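Local coordinates for protein putative xanthine dehydrogenase YAGS fad-binding subunit (Escherichia coli, PDB 5G5G) that probably oxidises aldehydes to carboxylic acids as the molybdenum cofactor-binding subunit of a three-subunit periplasmic aldehyde oxidase, at residues Asp4-Glu9 against Gly575-Glu580; Thr218-Thr223 against Val231-Pro236; Ala477-Glu482 against Ser517-Ala522; Glu528-Ala533 against Ser541-Gly546. One frame throughout, in Å; residues are numbered along the deposited sequence. Where two conformers were deposited one is given.

How the interactions relate
Interactions 2, 3 and 4 are buried and almost wholly apolar, each made by one face of a helix, whereas interaction 1 lies partly open to solvent and sets a loop with no regular structure against one leucine. Interactions 3 and 4 share helix 511-534: its first half packs on helix 472-484, and its last turns meet the strand that follows it, the centres of the two contacts lying about 14 Å apart. Interaction 1 comes within about 6 Å of interaction 3 at the nearest atoms, without touching it. Interaction 2 stands apart, in a different molybdopterin cofactor-binding region, where a helix covers an edge strand. No hydrogen bond crosses any of the four contacts.

Interaction 1: Asp4-Glu9 against Gly575-Glu580; sequences DKPAGE and GTLSKE
The backbone at D4 passes close to the end of strand 566-574, with D4 CA 4.8 Å from G575 CA, and from K5 onward the chain runs extended past the short helix 577-580. T576 occupies the N-cap position, and its carbonyl oxygen accepts from E580 N at 3.0 Å. L577, the first residue of that helix, carries the contact. Its CG stands anti to its own carbonyl carbon (chi1 -69°), which directs the forked end mainly at the D4-K5 backbone, with the P6 ring at its border. L577 CG lies 3.9 Å from D4 O, and L577 CD1 reaches K5 C at 3.8 Å. The other branch, L577 CD2, approaches P6 CD at 4.3 Å. The contact follows directly on a sheet edge, where strand 2-3 pairs in parallel with strand 566-574, and a backbone bond between G575 and F3 lies next to the place where the two strands part. I681 and Q583 also touch L577, so the leucine is buried although much of the loop is exposed. Beyond the contact, A7 bonds through its backbone to P680, G8 O accepts from K686 NZ, and R394 binds the carbonyl oxygens of S578 and K579.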
loop_
_atom_site.group_PDB
_atom_site.type_symbol
_atom_site.label_atom_id
_atom_site.label_comp_id
_atom_site.label_asym_id
_atom_site.label_seq_id
_atom_site.Cartn_x
_atom_site.Cartn_y
_atom_site.Cartn_z
ATOM N N ASP C 4 31.420 -0.963 -24.854
ATOM C CA ASP C 4 30.966 -1.178 -26.230
ATOM C C ASP C 4 31.220 -2.580 -26.767
ATOM O O ASP C 4 30.805 -2.861 -27.895
ATOM C CB ASP C 4 31.507 -0.095 -27.199
ATOM C CG ASP C 4 33.014 0.032 -27.203
ATOM O OD1 ASP C 4 33.738 -0.860 -26.698
ATOM O OD2 ASP C 4 33.497 1.062 -27.746
ATOM N N LYS C 5 31.851 -3.462 -25.969
ATOM C CA LYS C 5 32.092 -4.836 -26.367
ATOM C C LYS C 5 31.617 -5.718 -25.238
ATOM O O LYS C 5 31.610 -5.288 -24.110
ATOM C CB LYS C 5 33.594 -5.036 -26.626
ATOM C CG LYS C 5 34.081 -4.297 -27.862
ATOM C CD LYS C 5 35.595 -4.385 -28.064
ATOM C CE LYS C 5 36.427 -3.489 -27.129
ATOM N NZ LYS C 5 36.080 -2.016 -27.128
ATOM N N PRO C 6 31.151 -6.932 -25.519
ATOM C CA PRO C 6 30.734 -7.765 -24.377
ATOM C C PRO C 6 31.859 -7.954 -23.330
ATOM O O PRO C 6 33.030 -7.952 -23.696
ATOM C CB PRO C 6 30.393 -9.104 -25.034
ATOM C CG PRO C 6 30.097 -8.745 -26.463
ATOM C CD PRO C 6 31.042 -7.654 -26.795
ATOM N N ALA C 7 31.511 -8.083 -22.065
ATOM C CA ALA C 7 32.492 -8.207 -20.975
ATOM C C ALA C 7 33.222 -9.532 -21.051
ATOM O O ALA C 7 32.629 -10.535 -21.422
ATOM C CB ALA C 7 31.798 -8.078 -19.625
ATOM N N GLY C 8 34.515 -9.520 -20.772
ATOM C CA GLY C 8 35.325 -10.752 -20.688
ATOM C C GLY C 8 35.414 -11.099 -19.213
ATOM O O GLY C 8 34.530 -10.730 -18.431
ATOM N N GLU C 9 36.476 -11.778 -18.808
ATOM C CA GLU C 9 36.686 -12.062 -17.391
ATOM C C GLU C 9 37.154 -10.802 -16.718
ATOM O O GLU C 9 37.969 -10.067 -17.252
ATOM C CB GLU C 9 37.752 -13.147 -17.160
ATOM C CG GLU C 9 37.221 -14.555 -17.401
ATOM C CD GLU C 9 38.219 -15.654 -17.017
ATOM O OE1 GLU C 9 38.989 -15.511 -16.020
ATOM O OE2 GLU C 9 38.230 -16.661 -17.736
ATOM N N GLY C 575 27.532 1.923 -25.240
ATOM C CA GLY C 575 27.507 2.070 -26.712
ATOM C C GLY C 575 26.283 1.384 -27.305
ATOM O O GLY C 575 25.221 1.424 -26.725
ATOM N N THR C 576 26.458 0.715 -28.429
ATOM C CA THR C 576 25.357 0.187 -29.227
ATOM C C THR C 576 24.985 -1.287 -29.012
ATOM O O THR C 576 24.250 -1.833 -29.836
ATOM C CB THR C 576 25.677 0.349 -30.727
ATOM O OG1 THR C 576 26.880 -0.359 -31.058
ATOM C CG2 THR C 576 25.858 1.800 -31.070
ATOM N N LEU C 577 25.445 -1.931 -27.924
ATOM C CA LEU C 577 25.073 -3.352 -27.697
ATOM C C LEU C 577 23.569 -3.545 -27.466
ATOM O O LEU C 577 23.044 -4.578 -27.836
ATOM C CB LEU C 577 25.857 -3.970 -26.542
ATOM C CG LEU C 577 27.336 -4.161 -26.845
ATOM C CD1 LEU C 577 28.055 -4.417 -25.528
ATOM C CD2 LEU C 577 27.609 -5.288 -27.844
ATOM N N SER C 578 22.878 -2.547 -26.901
ATOM C CA SER C 578 21.447 -2.665 -26.738
ATOM C C SER C 578 20.683 -2.517 -28.072
ATOM O O SER C 578 19.495 -2.830 -28.110
ATOM C CB SER C 578 20.931 -1.643 -25.741
ATOM O OG SER C 578 21.215 -0.360 -26.267
ATOM N N LYS C 579 21.304 -1.975 -29.117
ATOM C CA LYS C 579 20.701 -2.021 -30.470
ATOM C C LYS C 579 21.080 -3.286 -31.220
ATOM O O LYS C 579 20.263 -3.873 -31.932
ATOM C CB LYS C 579 21.126 -0.811 -31.300
ATOM C CG LYS C 579 20.717 0.503 -30.661
ATOM C CD LYS C 579 21.260 1.683 -31.469
ATOM C CE LYS C 579 20.405 2.934 -31.284
ATOM N NZ LYS C 579 19.044 2.754 -31.891
ATOM N N GLU C 580 22.325 -3.705 -31.067
ATOM C CA GLU C 580 22.806 -4.904 -31.722
ATOM C C GLU C 580 22.075 -6.189 -31.256
ATOM O O GLU C 580 21.808 -7.100 -32.068
ATOM C CB GLU C 580 24.326 -5.039 -31.511
ATOM C CG GLU C 580 24.839 -6.316 -32.128
ATOM C CD GLU C 580 26.342 -6.389 -32.228
ATOM O OE1 GLU C 580 27.024 -5.545 -31.579
ATOM O OE2 GLU C 580 26.776 -7.333 -32.927
#

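Interaction 2: Thr218-Thr223 against Val231-Pro236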
loop_
_atom_site.group_PDB
_atom_site.type_symbol
_atom_site.label_atom_id
_atom_site.label_comp_id
_atom_site.label_asym_id
_atom_site.label_seq_id
_atom_site.Cartn_x
_atom_site.Cartn_y
_atom_site.Cartn_z
ATOM N N THR C 218 17.222 19.132 -11.404
ATOM C CA THR C 218 17.027 19.878 -12.634
ATOM C C THR C 218 15.603 20.421 -12.743
ATOM O O THR C 218 15.408 21.577 -13.113
ATOM C CB THR C 218 17.336 19.015 -13.848
ATOM O OG1 THR C 218 18.715 18.679 -13.787
ATOM C CG2 THR C 218 17.048 19.756 -15.128
ATOM N N ASP C 219 14.639 19.558 -12.446
ATOM C CA ASP C 219 13.219 19.892 -12.598
ATOM C C ASP C 219 12.814 20.916 -11.574
ATOM O O ASP C 219 12.004 21.815 -11.889
ATOM C CB ASP C 219 12.339 18.647 -12.546
ATOM C CG ASP C 219 12.572 17.735 -13.767
ATOM O OD1 ASP C 219 13.208 18.219 -14.724
ATOM O OD2 ASP C 219 12.146 16.563 -13.807
ATOM N N LEU C 220 13.333 20.789 -10.362
ATOM C CA LEU C 220 12.959 21.797 -9.308
ATOM C C LEU C 220 13.539 23.166 -9.689
ATOM O O LEU C 220 12.867 24.205 -9.594
ATOM C CB LEU C 220 13.468 21.386 -7.938
ATOM C CG LEU C 220 13.095 22.320 -6.788
ATOM C CD1 LEU C 220 11.606 22.604 -6.756
ATOM C CD2 LEU C 220 13.557 21.742 -5.469
ATOM N N ALA C 221 14.808 23.152 -10.109
ATOM C CA ALA C 221 15.442 24.388 -10.567
ATOM C C ALA C 221 14.687 25.018 -11.728
ATOM O O ALA C 221 14.466 26.219 -11.726
ATOM C CB ALA C 221 16.916 24.179 -10.905
ATOM N N LYS C 222 14.261 24.230 -12.720
ATOM C CA LYS C 222 13.527 24.805 -13.850
ATOM C C LYS C 222 12.174 25.375 -13.429
ATOM O O LYS C 222 11.709 26.381 -13.976
ATOM C CB LYS C 222 13.310 23.748 -14.933
ATOM C CG LYS C 222 12.658 24.258 -16.200
ATOM C CD LYS C 222 12.696 23.182 -17.291
ATOM C CE LYS C 222 11.716 23.440 -18.456
ATOM N NZ LYS C 222 12.151 24.282 -19.591
ATOM N N THR C 223 11.506 24.687 -12.514
ATOM C CA THR C 223 10.204 25.126 -12.042
ATOM C C THR C 223 10.317 26.438 -11.261
ATOM O O THR C 223 9.529 27.401 -11.458
ATOM C CB THR C 223 9.541 24.038 -11.158
ATOM O OG1 THR C 223 9.485 22.778 -11.855
ATOM C CG2 THR C 223 8.142 24.444 -10.808
ATOM N N VAL C 231 20.969 24.526 -6.173
ATOM C CA VAL C 231 20.022 23.550 -5.574
ATOM C C VAL C 231 20.778 22.287 -5.193
ATOM O O VAL C 231 21.542 21.734 -6.011
ATOM C CB VAL C 231 18.919 23.161 -6.545
ATOM C CG1 VAL C 231 18.004 22.066 -5.934
ATOM C CG2 VAL C 231 18.107 24.397 -6.913
ATOM N N ARG C 232 20.529 21.816 -3.974
ATOM C CA ARG C 232 21.081 20.597 -3.477
ATOM C C ARG C 232 19.868 19.752 -3.054
ATOM O O ARG C 232 19.000 20.226 -2.338
ATOM C CB ARG C 232 22.039 20.771 -2.306
ATOM C CG ARG C 232 22.615 19.461 -1.757
ATOM C CD ARG C 232 23.655 19.698 -0.684
ATOM N NE ARG C 232 24.136 18.469 -0.047
ATOM C CZ ARG C 232 24.962 18.427 0.987
ATOM N NH1 ARG C 232 25.394 19.539 1.608
ATOM N NH2 ARG C 232 25.364 17.276 1.467
ATOM N N ILE C 233 19.839 18.503 -3.526
ATOM C CA ILE C 233 18.773 17.571 -3.197
ATOM C C ILE C 233 19.357 16.438 -2.333
ATOM O O ILE C 233 20.417 15.860 -2.680
ATOM C CB ILE C 233 18.163 16.980 -4.508
ATOM C CG1 ILE C 233 17.619 18.049 -5.467
ATOM C CG2 ILE C 233 17.121 15.933 -4.194
ATOM C CD1 ILE C 233 16.546 18.947 -4.883
ATOM N N ILE C 234 18.610 16.034 -1.293
ATOM C CA ILE C 234 19.028 15.022 -0.334
ATOM C C ILE C 234 17.888 14.031 -0.102
ATOM O O ILE C 234 16.801 14.439 0.222
ATOM C CB ILE C 234 19.434 15.699 1.018
ATOM C CG1 ILE C 234 20.575 16.669 0.747
ATOM C CG2 ILE C 234 19.763 14.662 2.053
ATOM C CD1 ILE C 234 20.986 17.504 1.931
ATOM N N SER C 235 18.124 12.747 -0.426
ATOM C CA SER C 235 17.153 11.696 -0.199
ATOM C C SER C 235 17.854 10.330 0.055
ATOM O O SER C 235 17.810 9.432 -0.812
ATOM C CB SER C 235 16.212 11.642 -1.417
ATOM O OG SER C 235 15.053 10.915 -1.092
ATOM N N PRO C 236 18.502 10.168 1.216
ATOM C CA PRO C 236 19.280 8.948 1.476
ATOM C C PRO C 236 18.430 7.751 1.810
ATOM O O PRO C 236 18.863 6.618 1.612
ATOM C CB PRO C 236 20.209 9.363 2.658
ATOM C CG PRO C 236 19.407 10.420 3.387
ATOM C CD PRO C 236 18.733 11.190 2.274
#
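L220 and A221, neighbours on one face of helix 218-223, meet V231 and I233, two residues apart on the strand and pointing to the same side. The closest pair is L220 CD2 with I233 CD1 at 4.1 Å, methyl against methyl. A221 CB meets V231 CG2 at 4.2 Å, while V231 CG1 turns to L220 CD2 at 4.5 Å, so the two branches of the valine serve different helix residues. L220 holds CG anti to its backbone N (chi1 -178°), an extension that carries its CD2 across to the strand. The axes of the two short segments, 218-223 and 231-234, approach to 9.1 Å with their directions 138° apart. This is the helix-to-second-strand half of a beta-alpha-beta crossover: strands 203-208 and 231-234 lie side by side in parallel, and helix 213-224 links them. L204 on the first strand also touches L220, and I213, C216 and R217 on the helix pack around I233. Strand 231-234 forms one margin of its sheet within the chain, and there R232 makes a salt bridge with D497 while I233 N donates to S498 OG. On the helix, D219 O takes T223 OG1 at 2.7 Å and T223 N at 3.0 Å, the two donors arriving from opposite faces of the carbonyl plane.

Interaction 3: Ala477-Glu482 against Ser517-Ala522; sequences AQTAAE and SGVYAA
V519 CG1 sits against T479 and A480 where two helices lie side by side on one sheet. Helix 472-484 is the connection of a beta-alpha-beta unit whose parallel strands are 459-462 and 491-494, and helix 511-534 packs beside it. The axes of the two short segments come within 9.3 Å and run in nearly the same direction, 26° apart.

T479 and V519 reach toward each other from their helices and meet at an angle, by one methyl each. T479 CG2 lies 3.8 Å from V519 CG1, and both methyls stand anti to their own backbone N; in T479 this leaves OG1 at chi1 -57°, beside the N. There OG1 bonds to I475 O in the preceding turn, so the threonine offers V519 a purely apolar branch. A480 meets the same valine methyl from a direction roughly at right angles to T479, with A480 CB 4.1 Å from V519 CG1. The backbone is near as well, A480 N lying 4.0 Å from V519 CG1. From the sheet, V461 touches both A480 and V519, and V491 touches A480.

Y520 starts alongside T479, but its side chain leads away from segment 477-482 and touches M483, further along helix 472-484, and N10. The side chain of T479 is about 9 Å from the bound pterin cytosine dinucleotide. Beside the valine, T479 CG2 also approaches the backbone of the second helix, 4.2 Å from Y520 N.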
loop_
_atom_site.group_PDB
_atom_site.type_symbol
_atom_site.label_atom_id
_atom_site.label_comp_id
_atom_site.label_asym_id
_atom_site.label_seq_id
_atom_site.Cartn_x
_atom_site.Cartn_y
_atom_site.Cartn_z
ATOM N N ALA C 477 28.097 -1.586 -1.881
ATOM C CA ALA C 477 29.165 -2.015 -0.953
ATOM C C ALA C 477 29.821 -3.332 -1.409
ATOM O O ALA C 477 31.052 -3.474 -1.443
ATOM C CB ALA C 477 28.624 -2.134 0.465
ATOM N N GLN C 478 28.996 -4.268 -1.842
ATOM C CA GLN C 478 29.518 -5.556 -2.308
ATOM C C GLN C 478 30.445 -5.406 -3.515
ATOM O O GLN C 478 31.507 -6.106 -3.612
ATOM C CB GLN C 478 28.404 -6.515 -2.616
ATOM C CG GLN C 478 27.584 -6.959 -1.393
ATOM C CD GLN C 478 26.318 -7.732 -1.798
ATOM O OE1 GLN C 478 25.194 -7.218 -1.777
ATOM N NE2 GLN C 478 26.504 -8.991 -2.194
ATOM N N THR C 479 30.051 -4.519 -4.428
ATOM C CA THR C 479 30.828 -4.236 -5.643
ATOM C C THR C 479 32.188 -3.655 -5.338
ATOM O O THR C 479 33.241 -4.172 -5.766
ATOM C CB THR C 479 30.047 -3.331 -6.615
ATOM O OG1 THR C 479 28.787 -3.951 -6.950
ATOM C CG2 THR C 479 30.866 -3.072 -7.881
ATOM N N ALA C 480 32.212 -2.624 -4.501
ATOM C CA ALA C 480 33.474 -2.057 -4.104
ATOM C C ALA C 480 34.372 -3.034 -3.323
ATOM O O ALA C 480 35.579 -3.122 -3.560
ATOM C CB ALA C 480 33.258 -0.781 -3.332
ATOM N N ALA C 481 33.765 -3.783 -2.394
ATOM C CA ALA C 481 34.511 -4.757 -1.636
ATOM C C ALA C 481 35.170 -5.792 -2.578
ATOM O O ALA C 481 36.329 -6.192 -2.391
ATOM C CB ALA C 481 33.584 -5.444 -0.636
ATOM N N GLU C 482 34.391 -6.273 -3.546
ATOM C CA GLU C 482 34.874 -7.252 -4.493
ATOM C C GLU C 482 36.051 -6.710 -5.279
ATOM O O GLU C 482 37.064 -7.394 -5.446
ATOM C CB GLU C 482 33.777 -7.649 -5.482
ATOM C CG GLU C 482 34.166 -8.848 -6.341
ATOM C CD GLU C 482 33.955 -10.178 -5.624
ATOM O OE1 GLU C 482 32.780 -10.452 -5.221
ATOM O OE2 GLU C 482 34.930 -10.935 -5.487
ATOM N N SER C 517 27.865 -0.802 -12.044
ATOM C CA SER C 517 28.813 -0.628 -13.148
ATOM C C SER C 517 29.605 0.676 -13.038
ATOM O O SER C 517 30.763 0.732 -13.424
ATOM C CB SER C 517 28.158 -0.741 -14.513
ATOM O OG SER C 517 27.689 -2.071 -14.720
ATOM N N GLY C 518 28.978 1.747 -12.555
ATOM C CA GLY C 518 29.766 2.976 -12.385
ATOM C C GLY C 518 30.763 2.813 -11.244
ATOM O O GLY C 518 31.863 3.324 -11.304
ATOM N N VAL C 519 30.378 2.087 -10.196
ATOM C CA VAL C 519 31.332 1.775 -9.121
ATOM C C VAL C 519 32.462 0.898 -9.665
ATOM O O VAL C 519 33.656 1.172 -9.413
ATOM C CB VAL C 519 30.610 1.135 -7.873
ATOM C CG1 VAL C 519 31.629 0.562 -6.873
ATOM C CG2 VAL C 519 29.700 2.137 -7.236
ATOM N N TYR C 520 32.123 -0.067 -10.514
ATOM C CA TYR C 520 33.127 -0.851 -11.230
ATOM C C TYR C 520 34.141 0.054 -11.942
ATOM O O TYR C 520 35.368 -0.114 -11.811
ATOM C CB TYR C 520 32.456 -1.814 -12.227
ATOM C CG TYR C 520 33.417 -2.640 -13.035
ATOM C CD1 TYR C 520 34.037 -2.128 -14.186
ATOM C CD2 TYR C 520 33.776 -3.923 -12.610
ATOM C CE1 TYR C 520 34.945 -2.872 -14.910
ATOM C CE2 TYR C 520 34.674 -4.684 -13.339
ATOM C CZ TYR C 520 35.264 -4.152 -14.484
ATOM O OH TYR C 520 36.170 -4.915 -15.191
ATOM N N ALA C 521 33.626 1.036 -12.676
ATOM C CA ALA C 521 34.480 1.933 -13.445
ATOM C C ALA C 521 35.385 2.721 -12.526
ATOM O O ALA C 521 36.588 2.804 -12.776
ATOM C CB ALA C 521 33.626 2.842 -14.291
ATOM N N ALA C 522 34.819 3.251 -11.439
ATOM C CA ALA C 522 35.604 4.026 -10.459
ATOM C C ALA C 522 36.670 3.132 -9.774
ATOM O O ALA C 522 37.826 3.526 -9.638
ATOM C CB ALA C 522 34.724 4.731 -9.452
#

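Interaction 4: Glu528-Ala533 against Ser541-Gly546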
loop_
_atom_site.group_PDB
_atom_site.type_symbol
_atom_site.label_atom_id
_atom_site.label_comp_id
_atom_site.label_asym_id
_atom_site.label_seq_id
_atom_site.Cartn_x
_atom_site.Cartn_y
_atom_site.Cartn_z
ATOM N N GLU C 528 44.175 1.098 -10.476
ATOM C CA GLU C 528 45.329 1.672 -11.174
ATOM C C GLU C 528 46.116 2.622 -10.281
ATOM O O GLU C 528 47.337 2.568 -10.252
ATOM C CB GLU C 528 44.913 2.370 -12.474
ATOM C CG GLU C 528 44.405 1.411 -13.535
ATOM C CD GLU C 528 44.191 2.081 -14.877
ATOM O OE1 GLU C 528 45.204 2.321 -15.611
ATOM O OE2 GLU C 528 43.024 2.376 -15.172
ATOM N N MET C 529 45.416 3.481 -9.554
ATOM C CA MET C 529 46.060 4.441 -8.646
ATOM C C MET C 529 46.783 3.739 -7.483
ATOM O O MET C 529 47.912 4.128 -7.086
ATOM C CB MET C 529 45.054 5.440 -8.116
ATOM C CG MET C 529 44.416 6.313 -9.181
ATOM S SD MET C 529 43.017 7.241 -8.545
ATOM C CE MET C 529 43.840 8.323 -7.379
ATOM N N ILE C 530 46.159 2.689 -6.950
ATOM C CA ILE C 530 46.810 1.901 -5.920
ATOM C C ILE C 530 48.074 1.240 -6.473
ATOM O O ILE C 530 49.151 1.390 -5.903
ATOM C CB ILE C 530 45.843 0.882 -5.264
ATOM C CG1 ILE C 530 44.740 1.616 -4.531
ATOM C CG2 ILE C 530 46.600 -0.030 -4.291
ATOM C CD1 ILE C 530 43.498 0.755 -4.318
ATOM N N ALA C 531 47.941 0.539 -7.594
ATOM C CA ALA C 531 49.064 -0.087 -8.259
ATOM C C ALA C 531 50.226 0.916 -8.488
ATOM O O ALA C 531 51.405 0.592 -8.241
ATOM C CB ALA C 531 48.607 -0.732 -9.571
ATOM N N SER C 532 49.888 2.135 -8.895
ATOM C CA SER C 532 50.905 3.148 -9.216
ATOM C C SER C 532 51.606 3.612 -7.932
ATOM O O SER C 532 52.808 3.767 -7.905
ATOM C CB SER C 532 50.266 4.316 -9.970
ATOM O OG SER C 532 51.168 5.389 -10.206
ATOM N N ALA C 533 50.837 3.789 -6.867
ATOM C CA ALA C 533 51.367 4.163 -5.567
ATOM C C ALA C 533 52.409 3.179 -5.027
ATOM O O ALA C 533 53.371 3.600 -4.421
ATOM C CB ALA C 533 50.223 4.315 -4.566
ATOM N N SER C 541 48.228 -7.008 -11.622
ATOM C CA SER C 541 48.054 -6.972 -10.162
ATOM C C SER C 541 46.705 -7.591 -9.752
ATOM O O SER C 541 45.715 -7.456 -10.465
ATOM C CB SER C 541 48.157 -5.543 -9.611
ATOM O OG SER C 541 49.384 -4.960 -9.963
ATOM N N GLN C 542 46.689 -8.241 -8.596
ATOM C CA GLN C 542 45.474 -8.768 -7.985
ATOM C C GLN C 542 45.260 -8.123 -6.601
ATOM O O GLN C 542 46.231 -7.739 -5.903
ATOM C CB GLN C 542 45.528 -10.289 -7.881
ATOM C CG GLN C 542 45.564 -10.965 -9.245
ATOM C CD GLN C 542 45.693 -12.486 -9.166
ATOM O OE1 GLN C 542 46.009 -13.046 -8.118
ATOM N NE2 GLN C 542 45.431 -13.158 -10.278
ATOM N N PHE C 543 43.977 -8.004 -6.232
ATOM C CA PHE C 543 43.556 -7.336 -5.011
ATOM C C PHE C 543 42.800 -8.352 -4.171
ATOM O O PHE C 543 41.712 -8.795 -4.543
ATOM C CB PHE C 543 42.653 -6.117 -5.336
ATOM C CG PHE C 543 43.404 -5.012 -6.031
ATOM C CD1 PHE C 543 43.851 -5.172 -7.341
ATOM C CD2 PHE C 543 43.748 -3.861 -5.353
ATOM C CE1 PHE C 543 44.591 -4.183 -7.977
ATOM C CE2 PHE C 543 44.514 -2.881 -5.973
ATOM C CZ PHE C 543 44.913 -3.031 -7.283
ATOM N N ALA C 544 43.343 -8.702 -3.025
ATOM C CA ALA C 544 42.649 -9.636 -2.126
ATOM C C ALA C 544 43.215 -9.479 -0.722
ATOM O O ALA C 544 44.409 -9.170 -0.556
ATOM C CB ALA C 544 42.848 -11.057 -2.609
ATOM N N ASP C 545 42.366 -9.698 0.284
ATOM C CA ASP C 545 42.820 -9.793 1.689
ATOM C C ASP C 545 43.491 -8.509 2.150
ATOM O O ASP C 545 44.374 -8.541 2.971
ATOM C CB ASP C 545 43.729 -11.032 1.888
ATOM C CG ASP C 545 43.108 -12.327 1.315
ATOM O OD1 ASP C 545 41.918 -12.590 1.514
ATOM O OD2 ASP C 545 43.788 -13.107 0.643
ATOM N N GLY C 546 43.076 -7.368 1.607
ATOM C CA GLY C 546 43.691 -6.108 1.967
ATOM C C GLY C 546 45.082 -5.881 1.420
ATOM O O GLY C 546 45.813 -5.014 1.918
#
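The last turns of helix 511-534 face the strand that begins after a short loop, A531 CA lying 7.2 Å from S541 CA; I530 meets F543 and A531 meets S541. The strand opens a three-stranded antiparallel meander: 541-544 pairs with 547-550 through a tight hairpin, whose turn residues D545 and G546 both have positive phi, as in a type I' turn. S541 and F543, two apart, point to the helix side. F543 meets I530 with the rim of its ring, since I530 CG2 lies near the ring plane, 3.9 Å from F543 CE2. I530 wraps this corner with more than one carbon: CB and CD1 of I530 each come to 4.1 Å from the same F543 CE2. With its CG1 anti to the carbonyl carbon (chi1 -65°), the isoleucine can reach the ring through both branches. Around them, I548 of the next strand touches F543 and A531, while L557, A560 and L566 close on I530. A531 CB meets S541 at the hydroxyl, 4.3 Å from S541 OG. That hydroxyl, buried beside an alanine, has its polar partners elsewhere: S541 OG is hydrogen-bonded to D537 O in the connecting loop and to N550 ND2.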